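Local coordinates for alkaline serine protease AL20 (Nesterenkonia abyssinica, PDB 3CP7), which probably hydrolyses peptide bonds in proteins, as a secreted, thermostable alkaline serine protease of the trypsin-like family, at residues 119-124 / 148-153; 155-160 / 187-192. One frame throughout, in Å; residues are numbered along the deposited sequence.

Contact 1 of 2, residues 119-124 / 148-153; sequences QPRGQY and ATNDPM
Ala148 meets the loop 121-123 through both its backbone and its methyl group. Its N donates to Gln123 O over 2.9 Å, with an almost straight N-H...O angle of 177°, and its CB stands 3.6 Å from the same oxygen. An alanine fits this buried place, because its single carbon can lie beside a peptide oxygen while also packing on Gln158 and Ile160. One residue back in the loop, Gly122 CA comes to 3.3 Å from Ala148 O, a CA-H...O contact to the carbonyl of the same alanine, near the end of the strand. The phi of Gly122 is positive, a conformation that suits glycine because it has no CB to hinder it.

Farther out, Arg121 and Asn150 approach at about a right angle. The amide carbon CG of Asn150 lies in the plane of the guanidinium at its edge, 3.9 Å from Arg121 NH2, with the two flat groups turned 34° from each other. A bend in the arginine chain at chi3 (69°) turns the guanidinium toward Asn150. NH1 and NH2 donate to Ser156 O and Thr157 O, in the loop that leads into strand 158-161, a task for which arginine's several N-H groups and long reach are suited.

The loop 119-124 thus rests on the outer end of strand 142-150 just before it enters strand 124-129, the antiparallel neighbour of that strand. On the other flank of 142-150 runs strand 158-161, whose Gln158 accepts through OE1 from Gly122 N.

Contact 2 of 2, residues 155-160 / 187-192; sequences SSTQGI and NSYGYT
Thr157 and Tyr189 come at each other from opposite directions and join through their hydroxyls, OG1 and OH lying 2.9 Å apart in a hydrogen bond that either could donate. The packed side is the threonine: buried, it sets OG1 between its backbone N and carbonyl carbon (chi1 66°), while CG2 lies 4.0 Å from Tyr189 CE1. Threonine serves here by giving one branch to the polar bond and the other to the ring. Ser155 braces it through an ST turn, OG accepting from Thr157 N over 3.1 Å at 165°; the same OG is bonded to Asp151 OD2.

The looser side is wet. Ser155 OG and Tyr189 OH are 4.3 Å apart, too far for a direct bond, and a water bridges them, donating to Ser155 OG over 2.8 Å. Beyond it the partly exposed Tyr191 offers a ring face to Tyr189 CE2, 3.4 Å above its plane and nearer the edge of the ring than its centre. Tyr189 OH also lies 2.9 Å from Tyr191 OH, a bond whose proton is unsettled, and Asp151 OD1 bonds Tyr191 OH. With a valine in place of Thr157, the Tyr189 hydroxyl would probably lose its direct tie to 155-160 and be left to the water and Tyr191 OH.

Ser188 and Tyr189 form a classic beta bulge facing Phe199, and Ser188 OG bonds Asp91, the probable aspartate of a Ser-His-Asp triad. The order Ser-Tyr-Gly at 188-190 resembles the Ser-Trp-Gly of chymotrypsin-like proteases, where this segment borders the substrate cleft; Tyr189 is consistent with such a place.

Overall arrangement
Both contacts reach the same antiparallel sheet, through its neighbouring strands 142-150 and 158-161, and neither is fully core. Contact 1 is a surface contact at the outer end of the sheet, its centre about 18 Å from the centre of the chain; contact 2 lies deeper, its centre about 14 Å from the same point, and is partly buried. Their chemistry follows: main-chain bonding and a guanidinium at the surface in contact 1, hydroxyls, aromatic rings and a water in contact 2. They also touch directly. Asp151 OD1 lies 2.6 Å from Tyr191 OH, a probable hydrogen bond, and the Asx turn from Asp151 to Met153 begins the loop leading from one contact to the other.

Contact 1 of 2, residues 119-124 / 148-153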
loop_
_atom_site.group_PDB
_atom_site.type_symbol
_atom_site.label_atom_id
_atom_site.label_comp_id
_atom_site.label_asym_id
_atom_site.label_seq_id
_atom_site.Cartn_x
_atom_site.Cartn_y
_atom_site.Cartn_z
ATOM N N GLN A 119 7.462 17.392 10.806
ATOM C CA GLN A 119 8.015 18.730 10.931
ATOM C C GLN A 119 6.921 19.700 11.388
ATOM O O GLN A 119 5.739 19.378 11.304
ATOM C CB GLN A 119 8.605 19.166 9.592
ATOM C CG GLN A 119 9.719 18.250 9.103
ATOM C CD GLN A 119 10.889 18.195 10.075
ATOM O OE1 GLN A 119 11.487 19.224 10.392
ATOM N NE2 GLN A 119 11.216 17.005 10.552
ATOM N N PRO A 120 7.307 20.896 11.876
ATOM C CA PRO A 120 6.274 21.842 12.285
ATOM C C PRO A 120 5.318 22.211 11.156
ATOM O O PRO A 120 5.688 22.175 9.977
ATOM C CB PRO A 120 7.084 23.075 12.708
ATOM C CG PRO A 120 8.397 22.527 13.124
ATOM C CD PRO A 120 8.658 21.420 12.136
ATOM N N ARG A 121 4.094 22.553 11.536
ATOM C CA ARG A 121 3.148 23.188 10.633
ATOM C C ARG A 121 3.520 24.656 10.428
ATOM O O ARG A 121 4.226 25.246 11.251
ATOM C CB ARG A 121 1.728 23.076 11.201
ATOM C CG ARG A 121 1.254 21.636 11.355
ATOM C CD ARG A 121 -0.166 21.539 11.916
ATOM N NE ARG A 121 -1.188 22.007 10.976
ATOM C CZ ARG A 121 -1.649 21.302 9.941
ATOM N NH1 ARG A 121 -1.173 20.093 9.701
ATOM N NH2 ARG A 121 -2.564 21.810 9.125
ATOM N N GLY A 122 3.051 25.241 9.333
ATOM C CA GLY A 122 3.193 26.676 9.111
ATOM C C GLY A 122 4.565 27.119 8.661
ATOM O O GLY A 122 4.927 28.290 8.819
ATOM N N GLN A 123 5.320 26.201 8.064
ATOM C CA GLN A 123 6.635 26.530 7.523
ATOM C C GLN A 123 6.538 27.210 6.156
ATOM O O GLN A 123 5.488 27.196 5.516
ATOM C CB GLN A 123 7.484 25.266 7.394
ATOM C CG GLN A 123 7.736 24.528 8.701
ATOM C CD GLN A 123 8.849 25.142 9.504
ATOM O OE1 GLN A 123 9.976 24.636 9.511
ATOM N NE2 GLN A 123 8.557 26.253 10.164
ATOM N N TYR A 124 7.653 27.791 5.718
ATOM C CA TYR A 124 7.769 28.393 4.403
ATOM C C TYR A 124 8.204 27.328 3.389
ATOM O O TYR A 124 9.130 26.548 3.649
ATOM C CB TYR A 124 8.797 29.533 4.441
ATOM C CG TYR A 124 8.944 30.282 3.140
ATOM C CD1 TYR A 124 8.139 31.374 2.843
ATOM C CD2 TYR A 124 9.897 29.898 2.204
ATOM C CE1 TYR A 124 8.282 32.064 1.643
ATOM C CE2 TYR A 124 10.041 30.576 1.008
ATOM C CZ TYR A 124 9.235 31.657 0.730
ATOM O OH TYR A 124 9.401 32.329 -0.466
ATOM N N ALA A 148 2.880 28.245 4.752
ATOM C CA ALA A 148 1.711 27.376 4.872
ATOM C C ALA A 148 0.776 27.830 5.984
ATOM O O ALA A 148 1.228 28.275 7.050
ATOM C CB ALA A 148 2.149 25.930 5.100
ATOM N N THR A 149 -0.525 27.722 5.715
ATOM C CA THR A 149 -1.564 27.914 6.720
ATOM C C THR A 149 -2.491 26.698 6.758
ATOM O O THR A 149 -2.448 25.849 5.858
ATOM C CB THR A 149 -2.388 29.195 6.455
ATOM O OG1 THR A 149 -2.843 29.200 5.099
ATOM C CG2 THR A 149 -1.539 30.439 6.723
ATOM N N ASN A 150 -3.332 26.617 7.782
ATOM C CA ASN A 150 -4.214 25.484 7.987
ATOM C C ASN A 150 -5.335 25.418 6.962
ATOM O O ASN A 150 -5.840 26.445 6.501
ATOM C CB ASN A 150 -4.810 25.532 9.395
ATOM C CG ASN A 150 -3.790 25.225 10.479
ATOM O OD1 ASN A 150 -3.954 25.657 11.624
ATOM N ND2 ASN A 150 -2.746 24.489 10.141
ATOM N N ASP A 151 -5.721 24.198 6.619
ATOM C CA ASP A 151 -6.878 23.954 5.776
ATOM C C ASP A 151 -8.093 24.688 6.360
ATOM O O ASP A 151 -8.448 24.445 7.508
ATOM C CB ASP A 151 -7.143 22.454 5.761
ATOM C CG ASP A 151 -8.395 22.082 5.004
ATOM O OD1 ASP A 151 -8.853 22.906 4.182
ATOM O OD2 ASP A 151 -8.899 20.961 5.226
ATOM N N PRO A 152 -8.739 25.571 5.567
ATOM C CA PRO A 152 -9.953 26.237 6.084
ATOM C C PRO A 152 -11.056 25.249 6.448
ATOM O O PRO A 152 -11.945 25.578 7.240
ATOM C CB PRO A 152 -10.394 27.136 4.922
ATOM C CG PRO A 152 -9.733 26.577 3.704
ATOM C CD PRO A 152 -8.411 26.021 4.204
ATOM N N MET A 153 -10.989 24.045 5.893
ATOM C CA MET A 153 -11.958 23.003 6.195
ATOM C C MET A 153 -11.639 22.247 7.476
ATOM O O MET A 153 -12.431 21.409 7.917
ATOM C CB MET A 153 -12.020 22.003 5.056
ATOM C CG MET A 153 -12.416 22.591 3.751
ATOM S SD MET A 153 -13.657 21.491 3.121
ATOM C CE MET A 153 -14.919 22.109 4.154
#

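Contact 2 of 2, residues 155-160 / 187-192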
loop_
_atom_site.group_PDB
_atom_site.type_symbol
_atom_site.label_atom_id
_atom_site.label_comp_id
_atom_site.label_asym_id
_atom_site.label_seq_id
_atom_site.Cartn_x
_atom_site.Cartn_y
_atom_site.Cartn_z
ATOM N N SER A 155 -9.090 20.096 8.112
ATOM C CA SER A 155 -8.287 18.882 8.020
ATOM C C SER A 155 -6.829 19.216 8.306
ATOM O O SER A 155 -6.477 20.383 8.489
ATOM C CB SER A 155 -8.431 18.231 6.638
ATOM O OG SER A 155 -7.492 18.746 5.698
ATOM N N SER A 156 -5.987 18.183 8.325
ATOM C CA SER A 156 -4.559 18.360 8.597
ATOM C C SER A 156 -3.765 18.880 7.390
ATOM O O SER A 156 -2.555 19.127 7.498
ATOM C CB SER A 156 -3.941 17.062 9.120
ATOM O OG SER A 156 -4.040 16.050 8.127
ATOM N N THR A 157 -4.410 19.046 6.234
ATOM C CA THR A 157 -3.674 19.607 5.086
ATOM C C THR A 157 -3.294 21.067 5.343
ATOM O O THR A 157 -3.811 21.710 6.279
ATOM C CB THR A 157 -4.454 19.504 3.763
ATOM O OG1 THR A 157 -5.614 20.338 3.841
ATOM C CG2 THR A 157 -4.871 18.065 3.508
ATOM N N GLN A 158 -2.378 21.577 4.530
ATOM C CA GLN A 158 -1.966 22.980 4.604
ATOM C C GLN A 158 -2.033 23.606 3.229
ATOM O O GLN A 158 -1.891 22.912 2.219
ATOM C CB GLN A 158 -0.542 23.113 5.139
ATOM C CG GLN A 158 -0.319 22.466 6.489
ATOM C CD GLN A 158 1.051 22.795 7.039
ATOM O OE1 GLN A 158 1.193 23.682 7.878
ATOM N NE2 GLN A 158 2.073 22.119 6.538
ATOM N N GLY A 159 -2.241 24.919 3.200
ATOM C CA GLY A 159 -2.319 25.649 1.951
ATOM C C GLY A 159 -1.232 26.689 1.830
ATOM O O GLY A 159 -0.804 27.275 2.827
ATOM N N ILE A 160 -0.779 26.900 0.598
ATOM C CA ILE A 160 0.121 28.006 0.281
ATOM C C ILE A 160 -0.409 28.815 -0.902
ATOM O O ILE A 160 -1.109 28.283 -1.751
ATOM C CB ILE A 160 1.569 27.519 -0.046
ATOM C CG1 ILE A 160 1.583 26.511 -1.217
ATOM C CG2 ILE A 160 2.228 26.947 1.202
ATOM C CD1 ILE A 160 2.980 26.116 -1.709
ATOM N N ASN A 187 1.990 18.823 -4.014
ATOM C CA ASN A 187 0.789 19.500 -4.515
ATOM C C ASN A 187 -0.348 18.507 -4.605
ATOM O O ASN A 187 -0.214 17.493 -5.284
ATOM C CB ASN A 187 1.007 20.083 -5.915
ATOM C CG ASN A 187 2.117 21.123 -5.959
ATOM O OD1 ASN A 187 2.277 21.932 -5.037
ATOM N ND2 ASN A 187 2.898 21.102 -7.041
ATOM N N SER A 188 -1.474 18.795 -3.957
ATOM C CA SER A 188 -2.589 17.855 -3.957
ATOM C C SER A 188 -3.903 18.380 -4.549
ATOM O O SER A 188 -4.474 17.734 -5.433
ATOM C CB SER A 188 -2.802 17.291 -2.549
ATOM O OG SER A 188 -4.044 16.614 -2.433
ATOM N N TYR A 189 -4.380 19.534 -4.086
ATOM C CA TYR A 189 -5.684 20.006 -4.524
ATOM C C TYR A 189 -5.883 21.470 -4.203
ATOM O O TYR A 189 -5.125 22.054 -3.429
ATOM C CB TYR A 189 -6.796 19.166 -3.862
ATOM C CG TYR A 189 -6.983 19.441 -2.390
ATOM C CD1 TYR A 189 -6.287 18.716 -1.427
ATOM C CD2 TYR A 189 -7.877 20.422 -1.955
ATOM C CE1 TYR A 189 -6.455 18.969 -0.065
ATOM C CE2 TYR A 189 -8.050 20.696 -0.608
ATOM C CZ TYR A 189 -7.351 19.951 0.339
ATOM O OH TYR A 189 -7.500 20.199 1.692
ATOM N N GLY A 190 -6.905 22.060 -4.824
ATOM C CA GLY A 190 -7.439 23.347 -4.373
ATOM C C GLY A 190 -8.927 23.216 -4.103
ATOM O O GLY A 190 -9.518 22.139 -4.296
ATOM N N TYR A 191 -9.524 24.315 -3.644
ATOM C CA TYR A 191 -10.971 24.394 -3.514
ATOM C C TYR A 191 -11.531 25.318 -4.575
ATOM O O TYR A 191 -10.938 26.348 -4.887
ATOM C CB TYR A 191 -11.366 24.940 -2.142
ATOM C CG TYR A 191 -11.005 24.049 -0.982
ATOM C CD1 TYR A 191 -11.642 22.832 -0.783
ATOM C CD2 TYR A 191 -10.055 24.458 -0.049
ATOM C CE1 TYR A 191 -11.308 22.013 0.303
ATOM C CE2 TYR A 191 -9.717 23.654 1.039
ATOM C CZ TYR A 191 -10.341 22.423 1.204
ATOM O OH TYR A 191 -10.021 21.612 2.274
ATOM N N THR A 192 -12.707 24.970 -5.092
ATOM C CA THR A 192 -13.359 25.784 -6.119
ATOM C C THR A 192 -13.595 27.229 -5.661
ATOM O O THR A 192 -13.558 28.148 -6.482
ATOM C CB THR A 192 -14.719 25.184 -6.514
ATOM O OG1 THR A 192 -15.472 24.924 -5.325
ATOM C CG2 THR A 192 -14.522 23.886 -7.289
HETATM O O HOH W 1 -8.443 17.878 3.230
#